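Local coordinates for high-potential iron-sulfur protein (Rhodoferax fermentans, PDB 1HLQ), which carries electrons at high redox potential through a [4Fe-4S] cluster, and can serve photosynthetic electron transfer to the oxidized cytochrome bc1 complex through the membrane-bound c-type tetraheme, at residues V5-A10 with G16-T21; P30-D35 with K65-A70; L43-T48 with A53-A58; A49-C54 with G59-A64. All blocks are in the same frame, centred on the assembly; numbering follows the deposited sequence.

How the interactions relate
All four contacts include residues of the pocket of one [4Fe-4S] cluster. Interactions 3 and 4 are neighbours, with centres about 6 Å apart, and share Ala53 and Cys54. Tyr44 OH of interaction 3 also reaches Ala49 O of interaction 4 at 2.9 Å, a probable hydrogen bond. Interaction 2 brings the cluster ligand Cys68 and lies about 15 Å, centre to centre, from both, across the centre of the chain. Both are nested in the loop it closes. Interaction 1 supplies Tyr17 of the cluster pocket. It meets interaction 4 through the salt bridge of Asp9 OD1 with Lys60 NZ (2.8 Å), and interaction 2 through Val18 N and Trp67 O (2.9 Å), a probable hydrogen bond.

Interaction 1: residues V5-A10 with G16-T21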
# COMPACT_ATOMS: atom_id res chain seq x y z
N VAL A 5 -10.65 7.83 -5.13
CA VAL A 5 -10.78 6.81 -4.10
C VAL A 5 -12.10 6.99 -3.36
O VAL A 5 -12.49 8.13 -3.05
CB VAL A 5 -9.60 6.94 -3.11
CG1 VAL A 5 -9.79 6.09 -1.86
CG2 VAL A 5 -8.28 6.62 -3.80
N ALA A 6 -12.84 5.94 -3.09
CA ALA A 6 -14.04 5.96 -2.26
C ALA A 6 -13.62 5.61 -0.83
O ALA A 6 -12.82 4.70 -0.62
CB ALA A 6 -15.10 4.99 -2.75
N GLU A 7 -14.19 6.28 0.16
CA GLU A 7 -13.88 6.01 1.55
C GLU A 7 -14.28 4.62 1.97
O GLU A 7 -13.77 4.12 2.98
CB GLU A 7 -14.52 7.08 2.46
CG GLU A 7 -13.91 8.44 2.25
CD GLU A 7 -14.53 9.57 3.04
OE1 GLU A 7 -14.17 10.70 2.68
OE2 GLU A 7 -15.34 9.28 3.95
N THR A 8 -15.19 3.96 1.26
CA THR A 8 -15.60 2.60 1.53
C THR A 8 -14.72 1.58 0.80
O THR A 8 -14.94 0.38 0.98
CB THR A 8 -17.06 2.42 1.08
OG1 THR A 8 -17.18 2.91 -0.26
CG2 THR A 8 -18.00 3.13 2.05
N ASP A 9 -13.79 2.00 -0.04
CA ASP A 9 -12.87 1.06 -0.70
C ASP A 9 -12.06 0.35 0.39
O ASP A 9 -11.69 0.95 1.40
CB ASP A 9 -11.93 1.74 -1.67
CG ASP A 9 -12.55 2.27 -2.95
OD1 ASP A 9 -11.92 3.09 -3.66
OD2 ASP A 9 -13.70 1.84 -3.25
N ALA A 10 -11.76 -0.93 0.20
CA ALA A 10 -11.07 -1.70 1.23
C ALA A 10 -9.72 -1.11 1.61
O ALA A 10 -9.42 -1.01 2.82
CB ALA A 10 -10.87 -3.15 0.79
N GLY A 16 -7.76 4.40 6.98
CA GLY A 16 -8.58 5.49 7.50
C GLY A 16 -8.65 6.67 6.54
O GLY A 16 -8.75 7.82 6.97
N TYR A 17 -8.58 6.43 5.23
CA TYR A 17 -8.59 7.53 4.28
C TYR A 17 -9.91 8.29 4.31
O TYR A 17 -11.00 7.73 4.32
CB TYR A 17 -8.39 6.99 2.85
CG TYR A 17 -8.57 8.06 1.79
CD1 TYR A 17 -7.56 8.93 1.42
CD2 TYR A 17 -9.79 8.19 1.12
CE1 TYR A 17 -7.78 9.93 0.49
CE2 TYR A 17 -10.02 9.17 0.18
CZ TYR A 17 -9.00 10.02 -0.15
OH TYR A 17 -9.18 11.01 -1.10
N VAL A 18 -9.77 9.62 4.27
CA VAL A 18 -10.92 10.51 4.15
C VAL A 18 -10.58 11.49 3.04
O VAL A 18 -9.45 11.93 2.87
CB VAL A 18 -11.31 11.25 5.43
CG1 VAL A 18 -12.01 10.33 6.42
CG2 VAL A 18 -10.10 11.92 6.05
N ALA A 19 -11.62 11.91 2.30
CA ALA A 19 -11.43 12.89 1.25
C ALA A 19 -11.25 14.30 1.79
O ALA A 19 -10.80 15.16 1.04
CB ALA A 19 -12.59 12.89 0.26
N ASP A 20 -11.51 14.50 3.08
CA ASP A 20 -11.37 15.81 3.71
C ASP A 20 -10.75 15.57 5.08
O ASP A 20 -11.37 14.95 5.93
CB ASP A 20 -12.74 16.46 3.87
CG ASP A 20 -12.74 17.82 4.51
OD1 ASP A 20 -13.83 18.47 4.44
OD2 ASP A 20 -11.73 18.25 5.10
N THR A 21 -9.53 16.04 5.27
CA THR A 21 -8.79 15.87 6.51
C THR A 21 -9.52 16.36 7.76
O THR A 21 -9.30 15.82 8.85
CB THR A 21 -7.42 16.54 6.39
OG1 THR A 21 -6.62 16.09 7.49
CG2 THR A 21 -7.51 18.05 6.43
O HOH W 1 -11.29 10.62 -2.68
O HOH W 2 -14.31 13.16 3.91
O HOH W 3 -11.80 5.13 4.66
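Val5 places CG1 anti to its backbone N (chi1 169°), and Tyr17 swings its ring out in the same sense, which brings the methyl against the ring; the two side chains cross obliquely. Val5 CG1 lies 3.6 Å from Tyr17 CD2, and CE2 of the same ring is almost as near. Glu7 comes from the exposed end of the contact. The chain, extended beyond CG, passes its methylenes beside Tyr17 O and carries OE1 to Ala19 N. The bond from Ala19 N to Glu7 OE1 is short, 2.8 Å, and nearly straight at 174°. It meets the oxygen on the anti side, 35° out of the carboxylate plane. A water also donates to Glu7 OE1, and is weakly bonded by Asp20 N. Two further waters bridge the segments. One water donates to both Glu7 O and Tyr17 O; the other joins Val5 O, at 2.8 Å, to the Tyr17 hydroxyl. That hydroxyl is also hydrogen-bonded to Val63 N of strand 62-63. The two segments flank helix 10-14. A type I turn from Ala6 to Asp9 leads into it, and Gly16 is the C-prime residue of the Schellman motif that ends it. The Tyr17 ring belongs to the cluster pocket and also meets Phe57. One apolar pair, one straight bond to a carboxylate oxygen and three waters thus join two irregular loops, and most of the polar link between them runs through water and backbone.

Interaction 2: residues P30-D35 with K65-A70. With SF4 (iron/sulfur cluster), chain G; SO4 (sulfate ion), chain D.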
# COMPACT_ATOMS: atom_id res chain seq x y z
N PRO A 30 -5.19 9.81 17.04
CA PRO A 30 -5.01 11.00 17.85
C PRO A 30 -3.83 11.88 17.48
O PRO A 30 -3.79 13.03 17.98
CB PRO A 30 -4.93 10.49 19.29
CG PRO A 30 -4.40 9.12 19.13
CD PRO A 30 -4.98 8.58 17.85
N LYS A 31 -2.89 11.44 16.66
CA LYS A 31 -1.79 12.28 16.22
C LYS A 31 -2.10 13.03 14.92
O LYS A 31 -1.30 13.85 14.43
CB LYS A 31 -0.52 11.43 16.08
CG LYS A 31 -0.06 10.91 17.44
CD LYS A 31 1.18 10.06 17.31
CE LYS A 31 1.69 9.51 18.63
NZ LYS A 31 2.65 10.42 19.30
N HIS A 32 -3.28 12.79 14.34
CA HIS A 32 -3.71 13.55 13.17
C HIS A 32 -3.85 15.02 13.57
O HIS A 32 -4.33 15.35 14.65
CB HIS A 32 -5.08 13.06 12.71
CG HIS A 32 -5.85 14.02 11.87
ND1 HIS A 32 -5.86 14.07 10.50
CD2 HIS A 32 -6.66 15.04 12.30
CE1 HIS A 32 -6.64 15.09 10.12
NE2 HIS A 32 -7.11 15.69 11.20
N THR A 33 -3.58 15.92 12.63
CA THR A 33 -3.96 17.31 12.78
C THR A 33 -4.47 17.78 11.41
O THR A 33 -4.07 17.19 10.40
CB THR A 33 -2.92 18.34 13.22
OG1 THR A 33 -1.97 18.56 12.18
CG2 THR A 33 -2.21 17.92 14.49
N LYS A 34 -5.19 18.90 11.35
CA LYS A 34 -5.66 19.39 10.05
C LYS A 34 -4.55 20.02 9.25
O LYS A 34 -4.75 20.37 8.07
CB LYS A 34 -6.94 20.22 10.04
CG LYS A 34 -6.92 21.50 10.84
CD LYS A 34 -8.34 21.96 11.18
CE LYS A 34 -8.93 22.86 10.12
NZ LYS A 34 -9.89 23.85 10.71
N ASP A 35 -3.32 20.10 9.77
CA ASP A 35 -2.15 20.50 9.02
C ASP A 35 -1.70 19.35 8.11
O ASP A 35 -0.90 19.54 7.19
CB ASP A 35 -0.96 20.92 9.87
CG ASP A 35 -1.09 22.37 10.31
OD1 ASP A 35 -0.93 22.61 11.52
OD2 ASP A 35 -1.35 23.20 9.41
N LYS A 65 -7.12 17.75 -0.27
CA LYS A 65 -7.65 18.12 1.02
C LYS A 65 -7.77 16.93 1.96
O LYS A 65 -8.10 17.07 3.13
CB LYS A 65 -9.13 18.58 0.85
CG LYS A 65 -9.34 19.98 0.35
CD LYS A 65 -10.82 20.31 0.18
CE LYS A 65 -11.59 20.19 1.48
NZ LYS A 65 -12.85 20.98 1.39
N GLY A 66 -7.58 15.72 1.42
CA GLY A 66 -7.76 14.47 2.11
C GLY A 66 -6.65 14.07 3.06
O GLY A 66 -5.73 14.83 3.33
N TRP A 67 -6.73 12.85 3.59
CA TRP A 67 -5.77 12.35 4.56
C TRP A 67 -5.93 10.84 4.71
O TRP A 67 -7.00 10.28 4.55
CB TRP A 67 -6.10 12.98 5.94
CG TRP A 67 -5.17 12.58 7.05
CD1 TRP A 67 -4.01 13.20 7.40
CD2 TRP A 67 -5.33 11.49 7.96
NE1 TRP A 67 -3.41 12.57 8.47
CE2 TRP A 67 -4.21 11.51 8.83
CE3 TRP A 67 -6.29 10.49 8.13
CZ2 TRP A 67 -4.04 10.57 9.84
CZ3 TRP A 67 -6.12 9.56 9.14
CH2 TRP A 67 -5.01 9.61 9.98
N CYS A 68 -4.81 10.20 5.05
CA CYS A 68 -4.86 8.79 5.44
C CYS A 68 -3.77 8.59 6.50
O CYS A 68 -2.94 9.47 6.74
CB CYS A 68 -4.76 7.78 4.32
SG CYS A 68 -3.07 7.37 3.86
N SER A 69 -3.82 7.43 7.14
CA SER A 69 -2.93 7.15 8.27
C SER A 69 -1.47 7.10 7.89
O SER A 69 -0.61 7.20 8.78
CB SER A 69 -3.38 5.79 8.83
OG SER A 69 -2.66 5.39 9.97
N ALA A 70 -1.12 6.92 6.62
CA ALA A 70 0.23 6.93 6.13
C ALA A 70 0.78 8.32 5.88
O ALA A 70 1.90 8.45 5.37
CB ALA A 70 0.34 6.10 4.85
FE1 SF4 G . -2.98 11.28 1.02
FE2 SF4 G . -0.39 10.74 1.75
FE3 SF4 G . -1.66 9.18 -0.05
FE4 SF4 G . -2.41 9.14 2.55
S1 SF4 G . -0.34 8.50 1.75
S2 SF4 G . -3.87 9.24 0.73
S3 SF4 G . -2.11 11.33 3.19
S4 SF4 G . -1.16 11.37 -0.39
S SO4 D . -6.28 20.26 14.51
O1 SO4 D . -6.93 19.29 13.56
O2 SO4 D . -5.75 19.52 15.68
O3 SO4 D . -7.34 21.25 14.89
O4 SO4 D . -5.16 20.97 13.82
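His32 sets the edge of its imidazole over the face of the Trp67 indole. ND1 does the touching: it stands 3.4 Å above the indole plane, displaced toward the rim, and lies 3.5 Å from both CE2 and NE1 of Trp67. The planes are 88° apart, and the centroids of the imidazole and the five-membered ring are 4.6 Å apart. This is a T-shaped (edge-to-face) stack. His32 CB adds a contact with Trp67 CZ2 at 3.9 Å. Both side chains hold CG anti to the backbone N, His32 at chi1 159° and Trp67 at -178°, and each points from its own loop toward the other. On the opposite face of the indole lies the backbone N of Ser69. The indole NE1 is hydrogen-bonded to Gln36 OE1, and Tyr29 meets the ring as well. In the fold of this high-potential iron-sulfur protein, the stack joins the loop at residues 30-35 to the one that delivers a cluster ligand. Cys68, next to Trp67, has its CB directed away from the 30-35 loop and binds iron FE4 through SG at 2.3 Å. The same SG accepts a bond from Ala70 N, 3.4 Å long. Replacing Trp67 with a leucine would probably leave the His32 edge without its aromatic face, deprive Gln36 OE1 of its indole partner and open a gap between the two loops. On the outer side of the 30-35 loop, Lys34 N donates to sulfate O1 at 2.8 Å and more weakly to O4. The ion, probably from the crystallisation liquor, is also hydrogen-bonded to Lys26 NZ.

Interaction 3: residues L43-T48 with A53-A58. With SF4 (iron/sulfur cluster), chain G.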
# COMPACT_ATOMS: atom_id res chain seq x y z
N LEU A 43 4.07 11.60 -0.11
CA LEU A 43 3.67 10.61 -1.09
C LEU A 43 2.77 11.16 -2.18
O LEU A 43 2.70 10.55 -3.26
CB LEU A 43 3.03 9.40 -0.40
CG LEU A 43 3.93 8.70 0.63
CD1 LEU A 43 3.21 7.51 1.26
CD2 LEU A 43 5.26 8.27 0.04
N TYR A 44 2.10 12.28 -1.95
CA TYR A 44 1.17 12.84 -2.93
C TYR A 44 1.90 13.21 -4.22
O TYR A 44 2.94 13.87 -4.17
CB TYR A 44 0.45 14.04 -2.36
CG TYR A 44 -0.61 14.68 -3.22
CD1 TYR A 44 -0.53 16.02 -3.56
CD2 TYR A 44 -1.72 13.96 -3.66
CE1 TYR A 44 -1.52 16.61 -4.33
CE2 TYR A 44 -2.71 14.55 -4.42
CZ TYR A 44 -2.60 15.88 -4.75
OH TYR A 44 -3.57 16.50 -5.51
N GLN A 45 1.29 12.85 -5.36
CA GLN A 45 1.95 13.15 -6.64
C GLN A 45 1.27 14.25 -7.43
O GLN A 45 1.75 14.65 -8.50
CB GLN A 45 2.00 11.87 -7.48
CG GLN A 45 2.63 10.68 -6.80
CD GLN A 45 2.74 9.39 -7.57
OE1 GLN A 45 3.45 8.46 -7.17
NE2 GLN A 45 2.08 9.27 -8.72
N GLY A 46 0.19 14.84 -6.92
CA GLY A 46 -0.55 15.86 -7.61
C GLY A 46 -0.07 17.29 -7.56
O GLY A 46 -0.73 18.19 -8.12
N LYS A 47 1.03 17.55 -6.86
CA LYS A 47 1.57 18.89 -6.69
C LYS A 47 0.54 19.88 -6.15
O LYS A 47 0.00 19.68 -5.06
CB LYS A 47 2.22 19.39 -7.98
CG LYS A 47 3.44 18.58 -8.37
CD LYS A 47 4.02 19.06 -9.70
CE LYS A 47 4.99 18.03 -10.25
NZ LYS A 47 5.63 18.51 -11.51
N THR A 48 0.25 20.97 -6.86
CA THR A 48 -0.69 21.97 -6.43
C THR A 48 -2.13 21.69 -6.87
O THR A 48 -3.02 22.45 -6.50
CB THR A 48 -0.33 23.39 -6.93
OG1 THR A 48 -0.62 23.46 -8.34
CG2 THR A 48 1.14 23.69 -6.71
N ALA A 53 -2.57 11.58 -7.90
CA ALA A 53 -2.24 10.23 -7.52
C ALA A 53 -1.48 10.08 -6.20
O ALA A 53 -0.74 10.96 -5.77
CB ALA A 53 -1.37 9.59 -8.61
N CYS A 54 -1.67 8.90 -5.64
CA CYS A 54 -0.97 8.47 -4.43
C CYS A 54 -0.52 7.04 -4.67
O CYS A 54 -1.32 6.20 -5.10
CB CYS A 54 -1.89 8.56 -3.21
SG CYS A 54 -1.16 7.73 -1.77
N PRO A 55 0.71 6.68 -4.34
CA PRO A 55 1.21 5.33 -4.58
C PRO A 55 0.47 4.24 -3.87
O PRO A 55 0.51 3.06 -4.24
CB PRO A 55 2.68 5.40 -4.18
CG PRO A 55 2.75 6.56 -3.24
CD PRO A 55 1.76 7.57 -3.78
N LEU A 56 -0.27 4.53 -2.79
CA LEU A 56 -1.00 3.57 -2.03
C LEU A 56 -2.36 3.25 -2.64
O LEU A 56 -3.02 2.37 -2.10
CB LEU A 56 -1.21 4.04 -0.57
CG LEU A 56 0.13 4.37 0.12
CD1 LEU A 56 -0.11 4.85 1.54
CD2 LEU A 56 1.08 3.18 0.10
N PHE A 57 -2.77 4.06 -3.63
CA PHE A 57 -4.10 3.90 -4.22
C PHE A 57 -4.05 3.78 -5.74
O PHE A 57 -4.25 4.71 -6.52
CB PHE A 57 -4.98 5.11 -3.80
CG PHE A 57 -5.27 5.08 -2.32
CD1 PHE A 57 -4.56 5.90 -1.43
CD2 PHE A 57 -6.22 4.22 -1.80
CE1 PHE A 57 -4.81 5.81 -0.08
CE2 PHE A 57 -6.50 4.14 -0.45
CZ PHE A 57 -5.77 4.96 0.42
N ALA A 58 -3.79 2.56 -6.21
CA ALA A 58 -3.68 2.25 -7.62
C ALA A 58 -5.00 2.45 -8.37
O ALA A 58 -6.08 2.19 -7.87
CB ALA A 58 -3.24 0.80 -7.80
FE1 SF4 G . -2.98 11.28 1.02
FE2 SF4 G . -0.39 10.74 1.75
FE3 SF4 G . -1.66 9.18 -0.05
FE4 SF4 G . -2.41 9.14 2.55
S1 SF4 G . -0.34 8.50 1.75
S2 SF4 G . -3.87 9.24 0.73
S3 SF4 G . -2.11 11.33 3.19
S4 SF4 G . -1.16 11.37 -0.39
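Ala53, Leu43 and Gln45 bury the most surface here. Ala53 O accepts the one hydrogen bond between the segments, from Gln45 N at 2.8 Å. The Gln45 side chain then covers the same peptide. CB and CG pack on Ala53 O, and the extended chain carries NE2 to 3.5 Å from Ala53 CB. Its OE1 comes near Pro55 CD.

Leu43 works on the cluster side. Its CB meets Pro55 CG at 4.0 Å, while its carbonyl O lies 3.2 Å from Pro55 CD. With CG beside the backbone N (chi1 -58°), the branch turns inward and CD1 reaches cluster sulfur S1 at 3.7 Å. Leu56 CD1 approaches the same sulfur, and the two methyls are 4.3 Å apart. Leu43 packs on Leu56 of the third subunit, and Leu56 on its Leu43.

Tyr44 CB touches S4, and its ring has Gly46 N over the centre of one face. Cys54 SG binds iron FE3 at 2.3 Å and accepts a bond from Leu56 N. Apolar side chains round a cysteine-ligated cubane, with a backbone N-H to the thiolate, are typical of the high-potential iron-sulfur protein site.

Interaction 4: residues A49-C54 with G59-A64; sequences APQGAC and GKEVVA. With SF4 (iron/sulfur cluster), chain G.
The Gln51 amide and the Glu61 carboxylate meet across the hairpin with their planes 37° apart. Gln51 NE2 donates to Glu61 OE2 at 3.0 Å. The oxygen lies nearly in the amide plane; the nitrogen arrives on the syn side of the carboxylate, 26° out of its plane. Gln51 gets there by folding back: CG sits between the backbone N and the carbonyl carbon (chi1 89°), and the chain bends again at chi2. Glu61 stays extended, its CB and CG lying against the Gly52 peptide. Behind this pair runs a short antiparallel hairpin of strands 51-52 and 62-63. Gly52 and Val62 form the hydrogen-bonded pair, with Val62 N to Gly52 O at 2.8 Å and Gly52 N to Val62 O at 3.0 Å. Gln51 and Val63 form the next, non-hydrogen-bonded pair. Beyond the bridges, Ala64 N donates to Pro50 O at 2.9 Å. Val62 points to the other face from Gln51 and Val63. Its CG2 packs on Gly52 O and Cys54 CB, while CG1 comes to 3.9 Å from cluster sulfur S2. A water accepts from Cys54 N and donates to Lys60 O where the strands part. Shortening Glu61 to an alanine removes the CG that lies against the Gly52 peptide, and is likely to leave the Gln51 amide without its acceptor, free to turn. The carboxylate gives that amide one acceptor at the outer face, which should hold its rotation, while Val62 keeps hydrocarbon against the cluster sulfur.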
# COMPACT_ATOMS: atom_id res chain seq x y z
N ALA A 49 -2.35 20.62 -7.62
CA ALA A 49 -3.70 20.28 -8.07
C ALA A 49 -4.60 19.84 -6.92
O ALA A 49 -4.15 19.27 -5.93
CB ALA A 49 -3.64 19.15 -9.09
N PRO A 50 -5.90 20.01 -7.06
CA PRO A 50 -6.86 19.65 -6.04
C PRO A 50 -7.12 18.16 -5.90
O PRO A 50 -7.77 17.75 -4.94
CB PRO A 50 -8.12 20.42 -6.41
CG PRO A 50 -8.01 20.63 -7.88
CD PRO A 50 -6.55 20.72 -8.21
N GLN A 51 -6.61 17.34 -6.78
CA GLN A 51 -6.68 15.89 -6.75
C GLN A 51 -5.51 15.35 -7.58
O GLN A 51 -4.96 16.08 -8.42
CB GLN A 51 -8.02 15.33 -7.17
CG GLN A 51 -8.25 15.05 -8.62
CD GLN A 51 -7.94 16.10 -9.65
OE1 GLN A 51 -8.09 17.31 -9.50
NE2 GLN A 51 -7.48 15.62 -10.80
N GLY A 52 -5.06 14.16 -7.24
CA GLY A 52 -3.91 13.58 -7.90
C GLY A 52 -3.60 12.20 -7.34
O GLY A 52 -4.31 11.69 -6.46
N ALA A 53 -2.57 11.58 -7.90
CA ALA A 53 -2.24 10.23 -7.52
C ALA A 53 -1.48 10.08 -6.20
O ALA A 53 -0.74 10.96 -5.77
CB ALA A 53 -1.37 9.59 -8.61
N CYS A 54 -1.67 8.90 -5.64
CA CYS A 54 -0.97 8.47 -4.43
C CYS A 54 -0.52 7.04 -4.67
O CYS A 54 -1.32 6.20 -5.10
CB CYS A 54 -1.89 8.56 -3.21
SG CYS A 54 -1.16 7.73 -1.77
N GLY A 59 -4.86 3.00 -9.57
CA GLY A 59 -5.91 3.21 -10.53
C GLY A 59 -6.85 4.36 -10.28
O GLY A 59 -7.78 4.62 -11.02
N LYS A 60 -6.57 5.08 -9.19
CA LYS A 60 -7.43 6.14 -8.71
C LYS A 60 -6.64 7.39 -8.35
O LYS A 60 -5.45 7.50 -8.60
CB LYS A 60 -8.21 5.61 -7.50
CG LYS A 60 -9.11 4.44 -7.75
CD LYS A 60 -10.23 4.19 -6.79
CE LYS A 60 -11.03 2.94 -7.13
NZ LYS A 60 -12.30 2.83 -6.38
N GLU A 61 -7.37 8.39 -7.86
CA GLU A 61 -6.77 9.63 -7.39
C GLU A 61 -7.35 9.94 -6.01
O GLU A 61 -8.45 9.50 -5.68
CB GLU A 61 -7.03 10.81 -8.34
CG GLU A 61 -6.18 10.69 -9.60
CD GLU A 61 -6.27 11.82 -10.59
OE1 GLU A 61 -5.43 11.83 -11.51
OE2 GLU A 61 -7.16 12.67 -10.49
N VAL A 62 -6.55 10.66 -5.23
CA VAL A 62 -6.99 11.11 -3.91
C VAL A 62 -7.28 12.61 -3.98
O VAL A 62 -6.80 13.29 -4.90
CB VAL A 62 -5.96 10.82 -2.81
CG1 VAL A 62 -5.80 9.31 -2.63
CG2 VAL A 62 -4.61 11.48 -3.09
N VAL A 63 -8.05 13.12 -3.04
CA VAL A 63 -8.37 14.55 -2.97
C VAL A 63 -7.26 15.22 -2.17
O VAL A 63 -6.90 14.75 -1.08
CB VAL A 63 -9.75 14.77 -2.35
CG1 VAL A 63 -10.07 16.25 -2.17
CG2 VAL A 63 -10.79 14.13 -3.26
N ALA A 64 -6.74 16.36 -2.63
CA ALA A 64 -5.62 17.04 -2.01
C ALA A 64 -5.87 17.48 -0.58
O ALA A 64 -4.95 17.52 0.26
CB ALA A 64 -5.20 18.21 -2.88
FE1 SF4 G . -2.98 11.28 1.02
FE2 SF4 G . -0.39 10.74 1.75
FE3 SF4 G . -1.66 9.18 -0.05
FE4 SF4 G . -2.41 9.14 2.55
S1 SF4 G . -0.34 8.50 1.75
S2 SF4 G . -3.87 9.24 0.73
S3 SF4 G . -2.11 11.33 3.19
S4 SF4 G . -1.16 11.37 -0.39
O HOH W 4 -3.21 7.13 -7.21